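Local coordinates for putative immunoglobulin-blocking virulence protein (Mycoplasma mycoides subsp. capri, PDB 7ADK) that probably helps the pathogen evade humoral immunity by binding host immunoglobulins and blocking their action, at residues Y360-D365 against T530-V535; Y505-S510 against K544-I549. One frame throughout, in Å; residues are numbered along the deposited sequence.

Interaction 1 of 2, residues Y360-D365 against T530-V535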
# COMPACT_ATOMS: atom_id res chain seq x y z
N TYR A 360 -21.36 -20.74 20.00
CA TYR A 360 -20.93 -20.07 18.77
C TYR A 360 -20.46 -18.63 19.01
O TYR A 360 -21.02 -17.90 19.84
CB TYR A 360 -22.06 -20.10 17.75
CG TYR A 360 -22.70 -21.46 17.60
CD1 TYR A 360 -21.93 -22.57 17.19
CD2 TYR A 360 -24.05 -21.64 17.94
CE1 TYR A 360 -22.52 -23.84 17.13
CE2 TYR A 360 -24.63 -22.91 17.90
CZ TYR A 360 -23.86 -24.02 17.50
OH TYR A 360 -24.40 -25.25 17.45
N SER A 361 -19.48 -18.18 18.24
CA SER A 361 -19.12 -16.76 18.12
C SER A 361 -20.19 -15.98 17.36
O SER A 361 -20.91 -16.53 16.53
CB SER A 361 -17.77 -16.63 17.43
OG SER A 361 -17.82 -17.15 16.13
N ARG A 362 -20.31 -14.68 17.63
CA ARG A 362 -21.27 -13.83 16.91
C ARG A 362 -20.79 -13.49 15.50
O ARG A 362 -19.60 -13.27 15.28
CB ARG A 362 -21.57 -12.56 17.70
CG ARG A 362 -22.13 -12.86 19.10
CD ARG A 362 -22.65 -11.59 19.76
NE ARG A 362 -21.65 -10.52 19.78
CZ ARG A 362 -21.86 -9.24 19.62
NH1 ARG A 362 -20.90 -8.41 19.72
NH2 ARG A 362 -23.02 -8.74 19.33
N SER A 363 -21.72 -13.41 14.56
CA SER A 363 -21.48 -12.98 13.17
C SER A 363 -21.05 -11.52 13.11
O SER A 363 -21.43 -10.73 13.96
CB SER A 363 -22.76 -13.18 12.36
OG SER A 363 -22.66 -12.62 11.07
N SER A 364 -20.34 -11.11 12.05
CA SER A 364 -19.98 -9.72 11.79
C SER A 364 -21.19 -8.76 11.76
O SER A 364 -21.08 -7.64 12.24
CB SER A 364 -19.22 -9.66 10.47
OG SER A 364 -18.97 -8.34 10.06
N ASP A 365 -22.34 -9.18 11.23
CA ASP A 365 -23.59 -8.40 11.23
C ASP A 365 -24.19 -8.27 12.64
O ASP A 365 -24.68 -7.19 13.00
CB ASP A 365 -24.62 -8.99 10.26
CG ASP A 365 -24.44 -8.64 8.78
OD1 ASP A 365 -23.44 -7.98 8.40
OD2 ASP A 365 -25.32 -9.01 7.96
N THR A 530 -12.62 -12.43 23.42
CA THR A 530 -11.68 -13.26 22.65
C THR A 530 -12.39 -14.25 21.72
O THR A 530 -11.80 -14.82 20.80
CB THR A 530 -10.81 -14.00 23.68
OG1 THR A 530 -9.73 -14.64 23.05
CG2 THR A 530 -11.61 -15.02 24.50
N ILE A 531 -13.69 -14.42 21.96
CA ILE A 531 -14.68 -15.00 21.05
C ILE A 531 -15.01 -13.90 20.01
O ILE A 531 -14.36 -12.87 20.01
CB ILE A 531 -15.87 -15.50 21.91
CG1 ILE A 531 -15.37 -16.60 22.88
CG2 ILE A 531 -17.05 -16.04 21.12
CD1 ILE A 531 -16.32 -16.98 24.00
N ASP A 532 -15.97 -14.06 19.10
CA ASP A 532 -16.25 -13.06 18.07
C ASP A 532 -15.05 -12.82 17.13
O ASP A 532 -14.78 -11.72 16.67
CB ASP A 532 -16.88 -11.78 18.65
CG ASP A 532 -18.18 -11.94 19.44
OD1 ASP A 532 -18.71 -13.06 19.62
OD2 ASP A 532 -18.68 -10.90 19.94
N TYR A 533 -14.29 -13.89 16.87
CA TYR A 533 -13.16 -13.96 15.96
C TYR A 533 -13.62 -14.41 14.56
O TYR A 533 -14.01 -15.56 14.36
CB TYR A 533 -12.14 -14.93 16.54
CG TYR A 533 -10.98 -15.28 15.64
CD1 TYR A 533 -9.87 -14.43 15.58
CD2 TYR A 533 -11.00 -16.48 14.92
CE1 TYR A 533 -8.74 -14.81 14.84
CE2 TYR A 533 -9.87 -16.87 14.18
CZ TYR A 533 -8.73 -16.05 14.16
OH TYR A 533 -7.62 -16.44 13.49
N ASN A 534 -13.59 -13.49 13.60
CA ASN A 534 -14.27 -13.61 12.31
C ASN A 534 -13.31 -13.39 11.13
O ASN A 534 -13.64 -12.69 10.17
CB ASN A 534 -15.52 -12.71 12.31
CG ASN A 534 -16.64 -13.19 13.20
OD1 ASN A 534 -16.81 -14.34 13.51
ND2 ASN A 534 -17.49 -12.32 13.61
N VAL A 535 -12.11 -13.98 11.16
CA VAL A 535 -11.12 -13.88 10.07
C VAL A 535 -11.05 -15.19 9.27
O VAL A 535 -10.84 -16.27 9.81
CB VAL A 535 -9.74 -13.39 10.55
CG1 VAL A 535 -9.86 -12.18 11.47
CG2 VAL A 535 -8.92 -14.42 11.29

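Interaction 2 of 2, residues Y505-S510 against K544-I549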
# COMPACT_ATOMS: atom_id res chain seq x y z
N TYR A 505 -12.40 -4.27 19.09
CA TYR A 505 -12.92 -4.63 17.77
C TYR A 505 -12.36 -3.72 16.68
O TYR A 505 -12.05 -2.57 16.93
CB TYR A 505 -14.46 -4.53 17.75
CG TYR A 505 -15.31 -5.52 18.53
CD1 TYR A 505 -15.08 -6.91 18.43
CD2 TYR A 505 -16.43 -5.06 19.25
CE1 TYR A 505 -15.96 -7.82 19.03
CE2 TYR A 505 -17.34 -5.97 19.81
CZ TYR A 505 -17.11 -7.36 19.70
OH TYR A 505 -18.02 -8.22 20.21
N THR A 506 -12.31 -4.20 15.44
CA THR A 506 -12.12 -3.35 14.24
C THR A 506 -12.99 -3.86 13.11
O THR A 506 -13.38 -5.03 13.12
CB THR A 506 -10.67 -3.29 13.70
OG1 THR A 506 -10.30 -4.45 13.00
CG2 THR A 506 -9.60 -3.15 14.75
N SER A 507 -13.25 -3.03 12.11
CA SER A 507 -13.84 -3.45 10.83
C SER A 507 -12.80 -3.48 9.70
O SER A 507 -13.13 -3.18 8.55
CB SER A 507 -15.08 -2.61 10.50
OG SER A 507 -16.01 -2.61 11.57
N GLY A 508 -11.53 -3.77 10.02
CA GLY A 508 -10.38 -3.82 9.09
C GLY A 508 -9.50 -5.06 9.28
O GLY A 508 -10.00 -6.10 9.70
N ASN A 509 -8.20 -4.99 8.97
CA ASN A 509 -7.26 -6.08 9.21
C ASN A 509 -6.85 -6.15 10.68
O ASN A 509 -6.08 -5.33 11.18
CB ASN A 509 -6.05 -5.95 8.27
CG ASN A 509 -4.99 -7.03 8.48
OD1 ASN A 509 -5.08 -7.90 9.33
ND2 ASN A 509 -3.93 -6.99 7.73
N SER A 510 -7.32 -7.18 11.38
CA SER A 510 -7.13 -7.38 12.83
C SER A 510 -5.93 -8.22 13.24
O SER A 510 -5.75 -8.47 14.42
CB SER A 510 -8.41 -7.96 13.41
OG SER A 510 -9.33 -6.91 13.54
N LYS A 544 -16.80 -4.85 4.48
CA LYS A 544 -16.38 -4.61 5.86
C LYS A 544 -16.82 -5.78 6.73
O LYS A 544 -18.01 -6.07 6.81
CB LYS A 544 -16.92 -3.25 6.38
CG LYS A 544 -16.57 -2.02 5.52
CD LYS A 544 -15.07 -1.69 5.37
CE LYS A 544 -14.48 -1.00 6.60
NZ LYS A 544 -13.02 -0.87 6.55
N ILE A 545 -15.87 -6.44 7.37
CA ILE A 545 -16.09 -7.54 8.32
C ILE A 545 -15.54 -7.11 9.68
O ILE A 545 -14.45 -6.55 9.74
CB ILE A 545 -15.45 -8.86 7.81
CG1 ILE A 545 -16.02 -9.33 6.46
CG2 ILE A 545 -15.54 -9.99 8.84
CD1 ILE A 545 -17.50 -9.70 6.46
N THR A 546 -16.27 -7.37 10.75
CA THR A 546 -15.90 -6.97 12.11
C THR A 546 -15.46 -8.16 12.94
O THR A 546 -16.06 -9.23 12.89
CB THR A 546 -17.04 -6.19 12.76
OG1 THR A 546 -17.36 -5.07 11.97
CG2 THR A 546 -16.68 -5.63 14.13
N THR A 547 -14.38 -8.01 13.70
CA THR A 547 -13.76 -9.09 14.48
C THR A 547 -13.01 -8.54 15.69
O THR A 547 -12.62 -7.37 15.70
CB THR A 547 -12.85 -9.92 13.57
OG1 THR A 547 -12.21 -10.96 14.25
CG2 THR A 547 -11.76 -9.11 12.90
N ARG A 548 -12.76 -9.36 16.71
CA ARG A 548 -11.82 -9.01 17.78
C ARG A 548 -10.38 -8.92 17.25
O ARG A 548 -9.99 -9.71 16.39
CB ARG A 548 -11.99 -9.94 18.99
CG ARG A 548 -11.60 -11.41 18.84
CD ARG A 548 -10.10 -11.72 18.94
NE ARG A 548 -9.89 -13.15 19.19
CZ ARG A 548 -8.77 -13.82 19.13
NH1 ARG A 548 -7.64 -13.25 18.87
NH2 ARG A 548 -8.77 -15.10 19.29
N ILE A 549 -9.59 -7.99 17.79
CA ILE A 549 -8.19 -7.82 17.39
C ILE A 549 -7.33 -8.97 17.93
O ILE A 549 -7.50 -9.41 19.06
CB ILE A 549 -7.65 -6.44 17.83
CG1 ILE A 549 -8.38 -5.27 17.17
CG2 ILE A 549 -6.17 -6.27 17.51
CD1 ILE A 549 -8.40 -4.03 18.05

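Interaction 1 of 2, residues Y360-D365 against T530-V535
The carboxylate of Asp532 holds Arg362 at both its backbone amide and its guanidinium. In the salt bridge, Arg362 NE lies 3.0 Å from Asp532 OD2, which sits at the guanidinium edge and near its plane. The carboxylate is turned 46° against that plane, and OD2 is met from above its own plane. A weaker bond at 3.3 Å runs from Arg362 NH1 to Asp532 OD2. The other carboxylate oxygen, Asp532 OD1, accepts from Arg362 N at 3.0 Å. The bend of the arginine chain at chi3 (-53°) turns NE back toward Asp532 OD2.

A second polar grip uses the carboxamide of Asn534: ND2 gives an almost straight bond (174°) to Arg362 O at 2.9 Å, lying in both the carbonyl and the amide plane. The amide and carbonyl of Arg362 are thus both held by side chains of 530-535.

Apolar contact is slight; at the start of the pair Ile531 CG2 rests 3.7 Å from Ser361 CA and touches the serine CB.

Arg352 also binds Asp532 OD2, the Tyr505 hydroxyl meets both Asp532 OD2 and Arg362 NH1, and Arg362 NH2 reaches Thr371 O. Segment 360-365 runs into helix 364-369, with Ser363 as N-cap, its hydroxyl taking a weak bond from Asp365 N. Ile367 of that helix packs against Arg362, Asp532 and Asn534, Ile531 leans on helix 339-351, and Asp532 bonds through its backbone to Arg548 of strand 547-548.

Interaction 2 of 2, residues Y505-S510 against K544-I549
Ile549 packs against Thr506 and Ser510 with both of its branches. From CB the shorter branch, CG2, lies 3.8 Å from Ser510 O. The longer branch starts with CG1 beside the backbone N (chi1 -62°), where it meets Thr506 CG2 at 3.4 Å and lies near the Ser510 hydroxyl. At the tip, CD1 stays against the same threonine methyl, 3.6 Å from Thr506 CG2, and comes close to the carbonyl oxygen of Tyr505. The side chains of Thr506 and Ile549 cross at about a right angle, and Trp515 packs against both.

Next to this cluster, Thr547 CG2 is 3.3 Å from Ser510 OG. That hydroxyl in turn accepts from Thr506 OG1, which also takes the amide of Gly508 in an ST turn, so a single threonine oxygen ties together the bend where the chain leaves its strand.

The backbones form a short antiparallel ladder that adds strand 547-548 to strand 502-506 of the mixed sheet. Thr506 and Thr547 are the hydrogen-bonded pair, exchanging two N-H...O bonds of 3.2 Å, from Thr506 N to Thr547 O and from Thr547 N to Thr506 O. Tyr505 and Arg548 make the neighbouring non-hydrogen-bonded pair; their side chains diverge, although the tyrosine ring still brings its edge up to Arg548 N.

Beyond the ladder the backbones still touch through a CA-H...O contact from Ser507 CA to Ile545 O, and side chains add the hydrogen bonds. Ser507 OG and Thr546 OG1 share one of 2.8 Å, and Thr546 CG2 lies against Thr506 O. Lys544 curls back through bends at chi2 and chi3, carrying NZ to 3.1 Å from Ser507 O, which it meets from above the carbonyl plane.

How the interactions relate
Both contacts are partly buried, and their centres lie about 10 Å apart. Interaction 2 extends a beta sheet and combines ladder bonds with threonine, serine and isoleucine packing; interaction 1 joins a loop, with the first residues of the helix it leads into, to a second loop through a salt bridge and side-chain-to-backbone hydrogen bonds. The Tyr505 hydroxyl of interaction 2 sits at that salt bridge, probably hydrogen-bonded to Asp532 OD2 and Arg362 NH1. Segments 530-535 and 544-549 run side by side: Thr547 OG1 accepts from Asn534 N, and Arg548 NE donates to Thr530 O. Segment 360-365 also bonds to interaction 2, Ser364 OG meeting Thr546 N. More exposed margins occur at Ser363, Tyr533 and Lys544.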